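Local coordinates for protein 2-dehydropantoate 2-reductase (Porphyromonas gingivalis, PDB 2QYT) that probably catalyses the NADPH-dependent reduction of 2-dehydropantoate (ketopantoate) to (R)-pantoate, the second step from 3-methyl-2-oxobutanoate toward pantothenate, at residues G46-L49 / E50-A54; T75-P78 / A79-G82; F215-P218 / I219-L223; Y304-M307 / Y308-V312; P191-I194 / D195-M199. One frame throughout, in Å; residues are numbered along the deposited sequence. Where two conformers were deposited one is given.

Contact 1: G46-L49 / E50-A54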
loop_
_atom_site.group_PDB
_atom_site.type_symbol
_atom_site.label_atom_id
_atom_site.label_comp_id
_atom_site.label_asym_id
_atom_site.label_seq_id
_atom_site.Cartn_x
_atom_site.Cartn_y
_atom_site.Cartn_z
ATOM N N GLY A 46 -20.705 4.317 4.387
ATOM C CA GLY A 46 -21.817 4.412 3.435
ATOM C C GLY A 46 -22.463 3.098 3.029
ATOM O O GLY A 46 -22.734 2.234 3.882
ATOM N N ALA A 47 -22.704 2.963 1.720
ATOM C CA ALA A 47 -23.279 1.761 1.108
ATOM C C ALA A 47 -22.435 0.542 1.289
ATOM O O ALA A 47 -22.962 -0.545 1.485
ATOM C CB ALA A 47 -23.570 1.988 -0.397
ATOM N N HIS A 48 -21.125 0.713 1.189
ATOM C CA HIS A 48 -20.194 -0.371 1.437
ATOM C C HIS A 48 -20.412 -0.896 2.879
ATOM O O HIS A 48 -20.753 -2.060 3.075
ATOM C CB HIS A 48 -18.778 0.130 1.224
ATOM C CG HIS A 48 -17.747 -0.949 1.133
ATOM N ND1 HIS A 48 -17.974 -2.155 0.488
ATOM C CD2 HIS A 48 -16.464 -0.983 1.561
ATOM C CE1 HIS A 48 -16.870 -2.884 0.532
ATOM N NE2 HIS A 48 -15.955 -2.212 1.218
ATOM N N LEU A 49 -20.267 -0.017 3.861
ATOM C CA LEU A 49 -20.622 -0.337 5.251
ATOM C C LEU A 49 -22.001 -0.983 5.374
ATOM O O LEU A 49 -22.140 -2.034 6.024
ATOM C CB LEU A 49 -20.554 0.907 6.158
ATOM C CG LEU A 49 -21.149 0.758 7.570
ATOM C CD1 LEU A 49 -20.295 -0.264 8.365
ATOM C CD2 LEU A 49 -21.184 2.096 8.305
ATOM N N GLU A 50 -23.028 -0.382 4.768
ATOM C CA GLU A 50 -24.381 -0.954 4.904
ATOM C C GLU A 50 -24.558 -2.363 4.292
ATOM O O GLU A 50 -25.251 -3.211 4.885
ATOM C CB GLU A 50 -25.482 0.027 4.454
ATOM C CG GLU A 50 -25.677 1.203 5.490
ATOM C CD GLU A 50 -25.822 0.729 7.008
ATOM O OE1 GLU A 50 -26.731 -0.125 7.277
ATOM O OE2 GLU A 50 -25.034 1.201 7.917
ATOM N N ALA A 51 -23.935 -2.610 3.130
ATOM C CA ALA A 51 -24.025 -3.909 2.470
ATOM C C ALA A 51 -23.289 -4.995 3.273
ATOM O O ALA A 51 -23.729 -6.145 3.324
ATOM C CB ALA A 51 -23.443 -3.836 1.076
ATOM N N ILE A 52 -22.149 -4.638 3.846
ATOM C CA ILE A 52 -21.379 -5.525 4.738
ATOM C C ILE A 52 -22.249 -5.903 5.933
ATOM O O ILE A 52 -22.371 -7.086 6.209
ATOM C CB ILE A 52 -20.085 -4.865 5.192
ATOM C CG1 ILE A 52 -19.175 -4.677 3.964
ATOM C CG2 ILE A 52 -19.364 -5.679 6.263
ATOM C CD1 ILE A 52 -17.918 -3.952 4.263
ATOM N N ARG A 53 -22.904 -4.925 6.575
ATOM C CA ARG A 53 -23.701 -5.251 7.773
ATOM C C ARG A 53 -24.879 -6.154 7.412
ATOM O O ARG A 53 -25.249 -7.031 8.192
ATOM C CB ARG A 53 -24.153 -3.999 8.587
ATOM C CG ARG A 53 -22.962 -3.094 8.989
ATOM C CD ARG A 53 -22.895 -2.542 10.429
ATOM N NE ARG A 53 -23.247 -1.135 10.464
ATOM C CZ ARG A 53 -22.742 -0.182 11.254
ATOM N NH1 ARG A 53 -21.803 -0.399 12.177
ATOM N NH2 ARG A 53 -23.223 1.037 11.097
ATOM N N ALA A 54 -25.494 -5.911 6.259
ATOM C CA ALA A 54 -26.638 -6.708 5.819
ATOM C C ALA A 54 -26.252 -8.154 5.451
ATOM O O ALA A 54 -27.003 -9.100 5.742
ATOM C CB ALA A 54 -27.357 -6.012 4.643
#
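The first turns of helix 46-55, a helix of the Rossmann-type half of the enzyme, bring His48 against Ile52 and Leu49 against Arg53, an i to i+4 pairing on each of two neighbouring lines of side chains. In the first pair the methyl CD1 of Ile52 sits over the middle of the His48 imidazole, 4.0 Å from its centroid and 9° off the ring normal, a CH-pi contact. With CG anti to the backbone N (chi1 -166°), the imidazole stands beside its own carbonyl carbon, where the next turn can reach its face. Both ring nitrogens are engaged beyond the helix, NE2 with Leu16 O and ND1 with Gly150 N, so rotation of the ring is fixed from two ends. In the second pair the Leu49 fork lies against one face of the Arg53 guanidinium, CD1 3.7 Å from its plane and over its centre, and Leu49 CD2 comes within 3.6 Å of Arg53 NH2. That nitrogen also faces Glu50 OE2 at 3.7 Å, a long salt bridge on the exposed side. Beneath the side chains run regular helical bonds, among them Ile52 N to His48 O at 3.0 Å. The helix packs by Leu49 and Ile52 on Val74 of strand 73-75, where Arg53 NH1 also bonds weakly to Val74 O, while Ala47 and Ala51 rest on Pro149.

Contact 2: T75-P78 / A79-G82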
loop_
_atom_site.group_PDB
_atom_site.type_symbol
_atom_site.label_atom_id
_atom_site.label_comp_id
_atom_site.label_asym_id
_atom_site.label_seq_id
_atom_site.Cartn_x
_atom_site.Cartn_y
_atom_site.Cartn_z
ATOM N N THR A 75 -17.590 -0.838 11.239
ATOM C CA THR A 75 -18.208 0.428 11.623
ATOM C C THR A 75 -17.623 1.560 10.776
ATOM O O THR A 75 -16.619 1.339 10.122
ATOM C CB THR A 75 -18.076 0.702 13.177
ATOM O OG1 THR A 75 -18.688 1.935 13.464
ATOM C CG2 THR A 75 -16.611 0.772 13.682
ATOM N N ASP A 76 -18.277 2.738 10.744
ATOM C CA ASP A 76 -17.662 3.949 10.159
ATOM C C ASP A 76 -16.992 4.809 11.221
ATOM O O ASP A 76 -16.506 5.874 10.912
ATOM C CB ASP A 76 -18.659 4.797 9.316
ATOM C CG ASP A 76 -19.912 5.138 10.057
ATOM O OD1 ASP A 76 -20.006 4.835 11.264
ATOM O OD2 ASP A 76 -20.822 5.725 9.429
ATOM N N ASN A 77 -16.992 4.342 12.467
ATOM C CA ASN A 77 -16.489 5.148 13.599
ATOM C C ASN A 77 -15.317 4.519 14.378
ATOM O O ASN A 77 -15.538 3.653 15.217
ATOM C CB ASN A 77 -17.624 5.453 14.549
ATOM C CG ASN A 77 -17.307 6.599 15.531
ATOM O OD1 ASN A 77 -16.139 6.966 15.799
ATOM N ND2 ASN A 77 -18.368 7.157 16.088
ATOM N N PRO A 78 -14.061 4.937 14.106
ATOM C CA PRO A 78 -12.925 4.357 14.865
ATOM C C PRO A 78 -12.968 4.394 16.378
ATOM O O PRO A 78 -12.298 3.601 17.023
ATOM C CB PRO A 78 -11.728 5.133 14.347
ATOM C CG PRO A 78 -12.126 5.440 12.913
ATOM C CD PRO A 78 -13.597 5.806 13.011
ATOM N N ALA A 79 -13.708 5.327 16.956
ATOM C CA ALA A 79 -13.780 5.409 18.404
ATOM C C ALA A 79 -14.576 4.218 18.980
ATOM O O ALA A 79 -14.440 3.877 20.180
ATOM C CB ALA A 79 -14.410 6.748 18.812
ATOM N N GLU A 80 -15.456 3.645 18.163
ATOM C CA GLU A 80 -16.170 2.434 18.561
ATOM C C GLU A 80 -15.240 1.197 18.584
ATOM O O GLU A 80 -15.452 0.266 19.374
ATOM C CB GLU A 80 -17.367 2.166 17.656
ATOM C CG GLU A 80 -18.573 3.067 17.955
ATOM C CD GLU A 80 -19.615 2.989 16.824
ATOM O OE1 GLU A 80 -19.506 2.076 15.949
ATOM O OE2 GLU A 80 -20.516 3.853 16.803
ATOM N N VAL A 81 -14.202 1.213 17.756
ATOM C CA VAL A 81 -13.190 0.170 17.807
ATOM C C VAL A 81 -12.289 0.289 19.087
ATOM O O VAL A 81 -12.075 -0.718 19.791
ATOM C CB VAL A 81 -12.396 0.111 16.502
ATOM C CG1 VAL A 81 -11.292 -0.972 16.541
ATOM C CG2 VAL A 81 -13.319 -0.120 15.352
ATOM N N GLY A 82 -11.792 1.483 19.420
ATOM C CA GLY A 82 -10.875 1.603 20.572
ATOM C C GLY A 82 -9.465 1.230 20.154
ATOM O O GLY A 82 -9.192 1.001 18.956
#
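Thr75 and Glu80 clasp an ST turn that leads from strand 73-75 into the short helix 78-81, with Asn77 as its N-cap. The tight part of the contact has a polar core. Thr75 OG1 donates to Glu80 OE1 at 2.6 Å, meeting the carboxylate from above, 42° out of its plane. The same hydroxyl accepts from Asn77 N at 3.1 Å, the bond that defines the ST turn, so it is gripped once as donor and once as acceptor. Its place follows from chi1 of 180°, which turns OG1 away from the Thr75 nitrogen and puts it beside the carbonyl carbon, over the turn. Asn77 then serves the helix start through two oxygens. Its backbone O receives Glu80 N at 2.9 Å, and its side-chain OD1 receives Ala79 N at 3.2 Å, the capping bond. The packed side is completed by carbon: Thr75 CG2 lies 3.8 Å from Val81 CG2, on the flank where Thr75, Pro78 and Val81 all touch Ile43 of strand 38-43, and where Pro78 and Val81 also meet Met106.

The loose side faces solvent, where Ala79 and Glu80 are exposed. Here the extended Glu80 chain passes Asn77 at about a right angle, with 3.9 Å between Asn77 CB and Glu80 CD. The helix is only weakly bonded, and Gly82 leaves it with positive phi. Its last turn closes on Pro78 O, which takes Val81 N weakly and Gly82 N at 3.2 Å.

Contact 3: F215-P218 / I219-L223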
loop_
_atom_site.group_PDB
_atom_site.type_symbol
_atom_site.label_atom_id
_atom_site.label_comp_id
_atom_site.label_asym_id
_atom_site.label_seq_id
_atom_site.Cartn_x
_atom_site.Cartn_y
_atom_site.Cartn_z
ATOM N N PHE A 215 1.514 9.185 -23.025
ATOM C CA PHE A 215 1.413 8.597 -24.374
ATOM C C PHE A 215 0.009 8.109 -24.763
ATOM O O PHE A 215 -0.239 7.839 -25.940
ATOM C CB PHE A 215 2.432 7.465 -24.583
ATOM C CG PHE A 215 3.862 7.935 -24.759
ATOM C CD1 PHE A 215 4.192 8.879 -25.727
ATOM C CD2 PHE A 215 4.879 7.397 -23.982
ATOM C CE1 PHE A 215 5.502 9.295 -25.889
ATOM C CE2 PHE A 215 6.189 7.800 -24.143
ATOM C CZ PHE A 215 6.501 8.757 -25.091
ATOM N N ASP A 216 -0.886 7.985 -23.775
ATOM C CA ASP A 216 -2.268 7.523 -23.996
ATOM C C ASP A 216 -2.266 6.124 -24.640
ATOM O O ASP A 216 -3.027 5.840 -25.571
ATOM C CB ASP A 216 -3.040 8.565 -24.837
ATOM C CG ASP A 216 -4.470 8.148 -25.157
ATOM O OD1 ASP A 216 -4.821 8.191 -26.358
ATOM O OD2 ASP A 216 -5.234 7.790 -24.231
ATOM N N LYS A 217 -1.396 5.256 -24.122
ATOM C CA LYS A 217 -1.083 3.972 -24.752
ATOM C C LYS A 217 -0.833 2.903 -23.688
ATOM O O LYS A 217 -0.459 3.247 -22.564
ATOM C CB LYS A 217 0.164 4.140 -25.623
ATOM C CG LYS A 217 0.186 3.296 -26.890
ATOM C CD LYS A 217 0.922 3.995 -28.029
ATOM C CE LYS A 217 2.440 3.927 -27.886
ATOM N NZ LYS A 217 3.122 4.549 -29.061
ATOM N N PRO A 218 -1.060 1.609 -24.014
ATOM C CA PRO A 218 -0.672 0.575 -23.037
ATOM C C PRO A 218 0.848 0.377 -23.023
ATOM O O PRO A 218 1.525 0.739 -23.991
ATOM C CB PRO A 218 -1.392 -0.691 -23.528
ATOM C CG PRO A 218 -2.267 -0.244 -24.692
ATOM C CD PRO A 218 -1.678 1.017 -25.217
ATOM N N ILE A 219 1.364 -0.183 -21.928
ATOM C CA ILE A 219 2.814 -0.290 -21.675
ATOM C C ILE A 219 3.587 -1.104 -22.731
ATOM O O ILE A 219 4.709 -0.742 -23.106
ATOM C CB ILE A 219 3.100 -0.831 -20.247
ATOM C CG1 ILE A 219 4.601 -0.833 -19.934
ATOM C CG2 ILE A 219 2.497 -2.237 -20.056
ATOM C CD1 ILE A 219 5.163 0.507 -19.522
ATOM N N GLY A 220 2.979 -2.193 -23.205
ATOM C CA GLY A 220 3.590 -3.045 -24.222
ATOM C C GLY A 220 3.723 -2.352 -25.559
ATOM O O GLY A 220 4.512 -2.776 -26.403
ATOM N N SER A 221 2.936 -1.296 -25.755
ATOM C CA SER A 221 3.011 -0.470 -26.955
ATOM C C SER A 221 4.001 0.668 -26.724
ATOM O O SER A 221 4.520 1.266 -27.667
ATOM C CB SER A 221 1.626 0.077 -27.312
ATOM O OG SER A 221 1.616 0.671 -28.601
ATOM N N ILE A 222 4.248 0.952 -25.451
ATOM C CA ILE A 222 5.254 1.918 -25.015
ATOM C C ILE A 222 6.648 1.296 -25.157
ATOM O O ILE A 222 7.589 1.972 -25.568
ATOM C CB ILE A 222 4.983 2.382 -23.534
ATOM C CG1 ILE A 222 3.679 3.174 -23.435
ATOM C CG2 ILE A 222 6.117 3.212 -22.982
ATOM C CD1 ILE A 222 3.615 4.351 -24.363
ATOM N N LEU A 223 6.763 0.008 -24.828
ATOM C CA LEU A 223 8.018 -0.728 -24.967
ATOM C C LEU A 223 8.549 -0.707 -26.390
ATOM O O LEU A 223 9.729 -0.449 -26.605
ATOM C CB LEU A 223 7.850 -2.191 -24.556
ATOM C CG LEU A 223 8.127 -2.681 -23.132
ATOM C CD1 LEU A 223 9.211 -1.867 -22.420
ATOM C CD2 LEU A 223 6.859 -2.736 -22.309
#
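Phe215 and Ile222 meet across the bend that joins the long helix 194-215 to helix 219-225 in the helical C-terminal half of the protein. The apolar contacts centre on one methyl group. Ile222 CD1 comes obliquely to the Phe215 ring, 3.3 Å from Phe215 CD2 and just as near Phe215 CB, closer than relaxed carbon-carbon packing, so the fit is tight. The same methyl is 3.7 Å from Lys217 CB, so it is wedged between the two side chains from the loop. Successive bends of the Ile222 chain (chi1 -66°, chi2 -55°) swing CD1 back toward the loop. Beyond the pair, the Phe215 ring stacks on His226, and Ile222 also touches Leu230 of helix 227-244.

The polar backbone bonds gather on one oxygen. Pro218 O accepts Ser221 N at 3.0 Å, from a donor 52° above the carbonyl plane, and Ile222 N at 3.1 Å in a weak bond. These tie the opening turn of the helix back to Pro218, and Ile222 CG1 packs against the same oxygen.

The third kind is a mixed one, in which the aliphatic part of Lys217 runs past Ser221. The chain bends at chi2 and chi3, and Lys217 CG and CD each lie 3.4 Å from Ser221 OG. Glu225 OE2 is a shared partner, taking a weak bond from Ser221 OG and a long, weak ion pair with Lys217 NZ. Nearer the helix backbone, Lys217 CE stands 3.4 Å from Ser221 O.

Contact 4: Y304-M307 / Y308-V312. With SO4 (sulfate ion), chain D.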
loop_
_atom_site.group_PDB
_atom_site.type_symbol
_atom_site.label_atom_id
_atom_site.label_comp_id
_atom_site.label_asym_id
_atom_site.label_seq_id
_atom_site.Cartn_x
_atom_site.Cartn_y
_atom_site.Cartn_z
ATOM N N TYR A 304 10.571 13.635 -17.192
ATOM C CA TYR A 304 9.516 13.791 -16.197
ATOM C C TYR A 304 8.886 15.180 -16.254
ATOM O O TYR A 304 7.666 15.302 -16.185
ATOM C CB TYR A 304 10.048 13.512 -14.797
ATOM C CG TYR A 304 9.763 12.121 -14.306
ATOM C CD1 TYR A 304 10.698 11.100 -14.465
ATOM C CD2 TYR A 304 8.554 11.822 -13.669
ATOM C CE1 TYR A 304 10.439 9.811 -14.016
ATOM C CE2 TYR A 304 8.282 10.527 -13.206
ATOM C CZ TYR A 304 9.228 9.533 -13.382
ATOM O OH TYR A 304 8.967 8.271 -12.921
ATOM N N LYS A 305 9.712 16.218 -16.398
ATOM C CA LYS A 305 9.223 17.604 -16.432
ATOM C C LYS A 305 8.392 17.907 -17.679
ATOM O O LYS A 305 7.365 18.567 -17.588
ATOM C CB LYS A 305 10.371 18.603 -16.285
ATOM C CG LYS A 305 11.063 18.562 -14.929
ATOM C CD LYS A 305 11.780 19.872 -14.627
ATOM C CE LYS A 305 13.197 19.925 -15.191
ATOM N NZ LYS A 305 13.255 20.179 -16.660
ATOM N N ARG A 306 8.839 17.416 -18.835
ATOM C CA ARG A 306 8.073 17.504 -20.082
ATOM C C ARG A 306 6.730 16.792 -19.895
ATOM O O ARG A 306 5.687 17.326 -20.257
ATOM C CB ARG A 306 8.855 16.874 -21.253
ATOM C CG ARG A 306 8.361 17.266 -22.649
ATOM C CD ARG A 306 8.131 16.050 -23.579
ATOM N NE ARG A 306 9.344 15.522 -24.227
ATOM C CZ ARG A 306 9.361 14.554 -25.155
ATOM N NH1 ARG A 306 8.234 13.984 -25.576
ATOM N NH2 ARG A 306 10.518 14.147 -25.671
HETATM N N MSE A 307 6.775 15.602 -19.302
HETATM C CA MSE A 307 5.598 14.739 -19.111
HETATM C C MSE A 307 4.571 15.313 -18.111
HETATM O O MSE A 307 3.367 15.340 -18.391
HETATM C CB MSE A 307 6.060 13.331 -18.682
HETATM C CG MSE A 307 5.442 12.157 -19.454
HETATM SE SE MSE A 307 6.775 10.942 -20.256
HETATM C CE MSE A 307 5.648 9.664 -21.162
ATOM N N TYR A 308 5.056 15.772 -16.956
ATOM C CA TYR A 308 4.207 16.346 -15.905
ATOM C C TYR A 308 3.505 17.606 -16.391
ATOM O O TYR A 308 2.277 17.653 -16.474
ATOM C CB TYR A 308 5.033 16.649 -14.638
ATOM C CG TYR A 308 4.263 17.395 -13.564
ATOM C CD1 TYR A 308 3.419 16.713 -12.685
ATOM C CD2 TYR A 308 4.370 18.785 -13.431
ATOM C CE1 TYR A 308 2.700 17.390 -11.712
ATOM C CE2 TYR A 308 3.654 19.469 -12.452
ATOM C CZ TYR A 308 2.824 18.763 -11.596
ATOM O OH TYR A 308 2.112 19.422 -10.621
ATOM N N ARG A 309 4.317 18.610 -16.719
ATOM C CA ARG A 309 3.867 19.931 -17.136
ATOM C C ARG A 309 2.893 19.887 -18.318
ATOM O O ARG A 309 1.849 20.551 -18.291
ATOM C CB ARG A 309 5.091 20.799 -17.472
ATOM C CG ARG A 309 4.799 22.236 -17.900
ATOM C CD ARG A 309 6.054 23.096 -17.792
ATOM N NE ARG A 309 5.782 24.514 -18.037
ATOM C CZ ARG A 309 6.513 25.520 -17.559
ATOM N NH1 ARG A 309 7.570 25.284 -16.790
ATOM N NH2 ARG A 309 6.180 26.773 -17.845
ATOM N N GLU A 310 3.231 19.091 -19.335
ATOM C CA GLU A 310 2.524 19.126 -20.623
ATOM C C GLU A 310 1.342 18.140 -20.764
ATOM O O GLU A 310 0.807 17.946 -21.871
ATOM C CB GLU A 310 3.519 19.040 -21.790
ATOM C CG GLU A 310 4.376 20.313 -21.950
ATOM C CD GLU A 310 5.656 20.101 -22.758
ATOM O OE1 GLU A 310 6.496 21.032 -22.785
ATOM O OE2 GLU A 310 5.827 19.013 -23.363
ATOM N N LEU A 311 0.953 17.531 -19.638
ATOM C CA LEU A 311 -0.408 16.980 -19.468
ATOM C C LEU A 311 -1.053 17.205 -18.083
ATOM O O LEU A 311 -2.054 16.563 -17.740
ATOM C CB LEU A 311 -0.563 15.537 -19.984
ATOM C CG LEU A 311 -1.511 15.517 -21.203
ATOM C CD1 LEU A 311 -1.063 14.550 -22.304
ATOM C CD2 LEU A 311 -2.972 15.264 -20.798
ATOM N N VAL A 312 -0.475 18.128 -17.309
ATOM C CA VAL A 312 -1.239 18.864 -16.293
ATOM C C VAL A 312 -2.120 19.863 -17.082
ATOM O O VAL A 312 -3.095 20.422 -16.560
ATOM C CB VAL A 312 -0.314 19.556 -15.231
ATOM C CG1 VAL A 312 -1.022 20.699 -14.501
ATOM C CG2 VAL A 312 0.187 18.536 -14.217
HETATM S S SO4 D . 0.809 17.649 -8.297
HETATM O O1 SO4 D . 2.067 17.154 -8.850
HETATM O O2 SO4 D . -0.235 17.703 -9.329
HETATM O O3 SO4 D . 0.382 16.753 -7.205
HETATM O O4 SO4 D . 1.053 19.008 -7.819
#
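Arg306 and Glu310 face each other one turn apart at the C-terminal end of helix 302-309. The carboxylate meets the aliphatic part of the arginine, not its guanidinium: Glu310 OE2 lies 3.2 Å from Arg306 CG, while the nearest charged atoms, Arg306 NE and Glu310 OE2, stay 5.0 Å apart. Arg306 bends at chi2 and chi3 and sends its guanidinium away, where NH1 bonds to Tyr214 OH of helix 194-215. One turn of backbone holds the two residues in step, through Glu310 N to Arg306 O at 3.2 Å, with the donor 35° out of the carbonyl plane.

A second group in the first shell is Tyr308, whose nitrogen donates to Tyr304 O at 2.8 Å and whose CB rests against that same oxygen. A chi1 of 173° turns the ring away from its own nitrogen and out from the helix. Val312 CG2 lies 3.7 Å above one face of this ring, offset toward the rim. At the ring edge a sulfate, probably from the crystallisation liquor, receives a weak bond from Tyr308 OH to its O1 at 2.9 Å.

Further out, Val291 and Arg292 of helix 288-296 touch the Tyr308 side chain, and Thr285 OG1 gives the sulfate another bond. Tyr304 is tied to Ser206 through its hydroxyl, and Met307, a selenomethionine, packs on Thr210, Tyr214 and Leu233. Any attraction between the charges of Arg306 and Glu310 is thus probably weak at this separation, whereas the sulfate is met here by the hydroxyls of Tyr308, weakly, and Thr285.

Contact 5: P191-I194 / D195-M199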
loop_
_atom_site.group_PDB
_atom_site.type_symbol
_atom_site.label_atom_id
_atom_site.label_comp_id
_atom_site.label_asym_id
_atom_site.label_seq_id
_atom_site.Cartn_x
_atom_site.Cartn_y
_atom_site.Cartn_z
ATOM N N PRO A 191 11.108 -7.678 5.262
ATOM C CA PRO A 191 12.515 -7.515 5.029
ATOM C C PRO A 191 13.089 -6.374 5.839
ATOM O O PRO A 191 12.402 -5.427 6.211
ATOM C CB PRO A 191 12.569 -7.161 3.539
ATOM C CG PRO A 191 11.298 -6.318 3.360
ATOM C CD PRO A 191 10.303 -7.100 4.165
ATOM N N THR A 192 14.379 -6.464 6.065
ATOM C CA THR A 192 15.104 -5.443 6.779
ATOM C C THR A 192 15.294 -4.171 5.938
ATOM O O THR A 192 15.199 -3.027 6.462
ATOM C CB THR A 192 16.448 -6.026 7.287
ATOM O OG1 THR A 192 17.020 -5.114 8.214
ATOM C CG2 THR A 192 17.432 -6.314 6.131
ATOM N N ASP A 193 15.552 -4.379 4.641
ATOM C CA ASP A 193 15.630 -3.305 3.660
ATOM C C ASP A 193 14.245 -2.975 3.103
ATOM O O ASP A 193 14.015 -2.976 1.887
ATOM C CB ASP A 193 16.658 -3.623 2.546
ATOM C CG ASP A 193 16.367 -4.937 1.786
ATOM O OD1 ASP A 193 15.774 -5.890 2.362
ATOM O OD2 ASP A 193 16.773 -5.018 0.595
ATOM N N ILE A 194 13.316 -2.656 3.994
ATOM C CA ILE A 194 11.971 -2.350 3.539
ATOM C C ILE A 194 11.922 -1.125 2.608
ATOM O O ILE A 194 11.067 -1.083 1.734
ATOM C CB ILE A 194 10.978 -2.182 4.684
ATOM C CG1 ILE A 194 9.559 -1.965 4.144
ATOM C CG2 ILE A 194 11.429 -1.080 5.649
ATOM C CD1 ILE A 194 8.923 -3.205 3.577
ATOM N N ASP A 195 12.829 -0.156 2.812
ATOM C CA ASP A 195 12.913 1.050 1.975
ATOM C C ASP A 195 13.107 0.691 0.506
ATOM O O ASP A 195 12.566 1.348 -0.384
ATOM C CB ASP A 195 14.064 1.957 2.425
ATOM C CG ASP A 195 13.797 2.635 3.764
ATOM O OD1 ASP A 195 12.637 2.680 4.205
ATOM O OD2 ASP A 195 14.760 3.119 4.388
ATOM N N TRP A 196 13.885 -0.352 0.257
ATOM C CA TRP A 196 14.158 -0.800 -1.104
ATOM C C TRP A 196 12.893 -1.285 -1.812
ATOM O O TRP A 196 12.647 -0.895 -2.937
ATOM C CB TRP A 196 15.238 -1.876 -1.096
ATOM C CG TRP A 196 15.287 -2.706 -2.319
ATOM C CD1 TRP A 196 15.179 -4.072 -2.393
ATOM C CD2 TRP A 196 15.450 -2.239 -3.662
ATOM N NE1 TRP A 196 15.284 -4.483 -3.708
ATOM C CE2 TRP A 196 15.456 -3.380 -4.505
ATOM C CE3 TRP A 196 15.606 -0.968 -4.240
ATOM C CZ2 TRP A 196 15.588 -3.284 -5.893
ATOM C CZ3 TRP A 196 15.751 -0.875 -5.629
ATOM C CH2 TRP A 196 15.736 -2.024 -6.434
ATOM N N TYR A 197 12.097 -2.122 -1.144
ATOM C CA TYR A 197 10.818 -2.606 -1.703
ATOM C C TYR A 197 9.866 -1.453 -1.988
ATOM O O TYR A 197 9.166 -1.437 -3.006
ATOM C CB TYR A 197 10.155 -3.663 -0.797
ATOM C CG TYR A 197 10.956 -4.927 -0.729
ATOM C CD1 TYR A 197 10.645 -6.026 -1.543
ATOM C CD2 TYR A 197 12.073 -5.016 0.104
ATOM C CE1 TYR A 197 11.438 -7.207 -1.509
ATOM C CE2 TYR A 197 12.847 -6.169 0.155
ATOM C CZ TYR A 197 12.533 -7.267 -0.650
ATOM O OH TYR A 197 13.336 -8.403 -0.597
ATOM N N ILE A 198 9.868 -0.481 -1.095
ATOM C CA ILE A 198 9.055 0.709 -1.246
ATOM C C ILE A 198 9.456 1.594 -2.439
ATOM O O ILE A 198 8.572 2.050 -3.181
ATOM C CB ILE A 198 9.118 1.567 0.030
ATOM C CG1 ILE A 198 8.615 0.770 1.234
ATOM C CG2 ILE A 198 8.318 2.878 -0.131
ATOM C CD1 ILE A 198 7.219 0.829 1.390
HETATM N N MSE A 199 10.739 1.931 -2.574
HETATM C CA MSE A 199 11.168 2.711 -3.751
HETATM C C MSE A 199 10.990 1.887 -5.015
HETATM O O MSE A 199 10.545 2.404 -6.034
HETATM C CB MSE A 199 12.596 3.274 -3.624
HETATM C CG MSE A 199 13.742 2.267 -3.536
HETATM SE SE MSE A 199 15.488 2.995 -4.124
HETATM C CE MSE A 199 15.596 2.159 -5.851
HETATM O O HOH W 1 15.138 -0.220 5.188
#
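A chi1 of -66° at Tyr197 turns its ring back over the loop that precedes the helix, and a chi1 of 58° at Asp193 places that carboxylate between its own nitrogen and carbonyl carbon, facing the aromatic residues ahead. The tyrosine ring meets Pro191 obliquely, Tyr197 CE2 lying 3.5 Å from Pro191 CB and nearly as close to CG. At the edge of the same ring, in its plane, Asp193 O comes 3.3 Å from Tyr197 CD2. Trp196 CD1 lies 4.0 Å above one face of the phenol, toward its rim. The Asp193 carboxylate runs side by side with the indole, planes 22° apart, with OD2 3.5 Å from Trp196 CD1. The same carboxylate stands nearly perpendicular to the Tyr197 ring.

All this occurs where helix 194-215, the long helix of the C-terminal half, begins. Asp193 holds the N-cap position, but its side chain makes no capping bond; it is also the centre of an inverse gamma turn. Its carbonyl instead takes Trp196 N in a weak bond, and a water that donates to Thr192 O weakly accepts from Asp195 N. The next carbonyl, Ile194 O, accepts from Ile198 N at 3.1 Å, within the carbonyl plane. Asp195 forms a salt bridge through OD1 with Lys137, Tyr197 stacks on Tyr162, and Ile198 touches Cys139 of strand 137-148.

In the fold
Along the chain the order is contact 1, contact 2, contact 5, contact 3 and contact 4. The first two belong to the Rossmann-type half, beside the edge strand 73-75 of the parallel sheet; their centres are 15 Å apart and they touch, Leu49 CD2 lying 3.7 Å from Asp76 CG. The other three lie in the helical C-terminal half. Contact 5 starts helix 194-215 and contact 3 begins at its last residue, with centres about 28 Å apart. Contacts 3 and 4 have centres 17 Å apart and meet where Phe215 CE2 is 3.6 Å from Met307 CE. Centres of contacts 2 and 3 stand about 44 Å apart, marking the two-domain build of ketopantoate reductases.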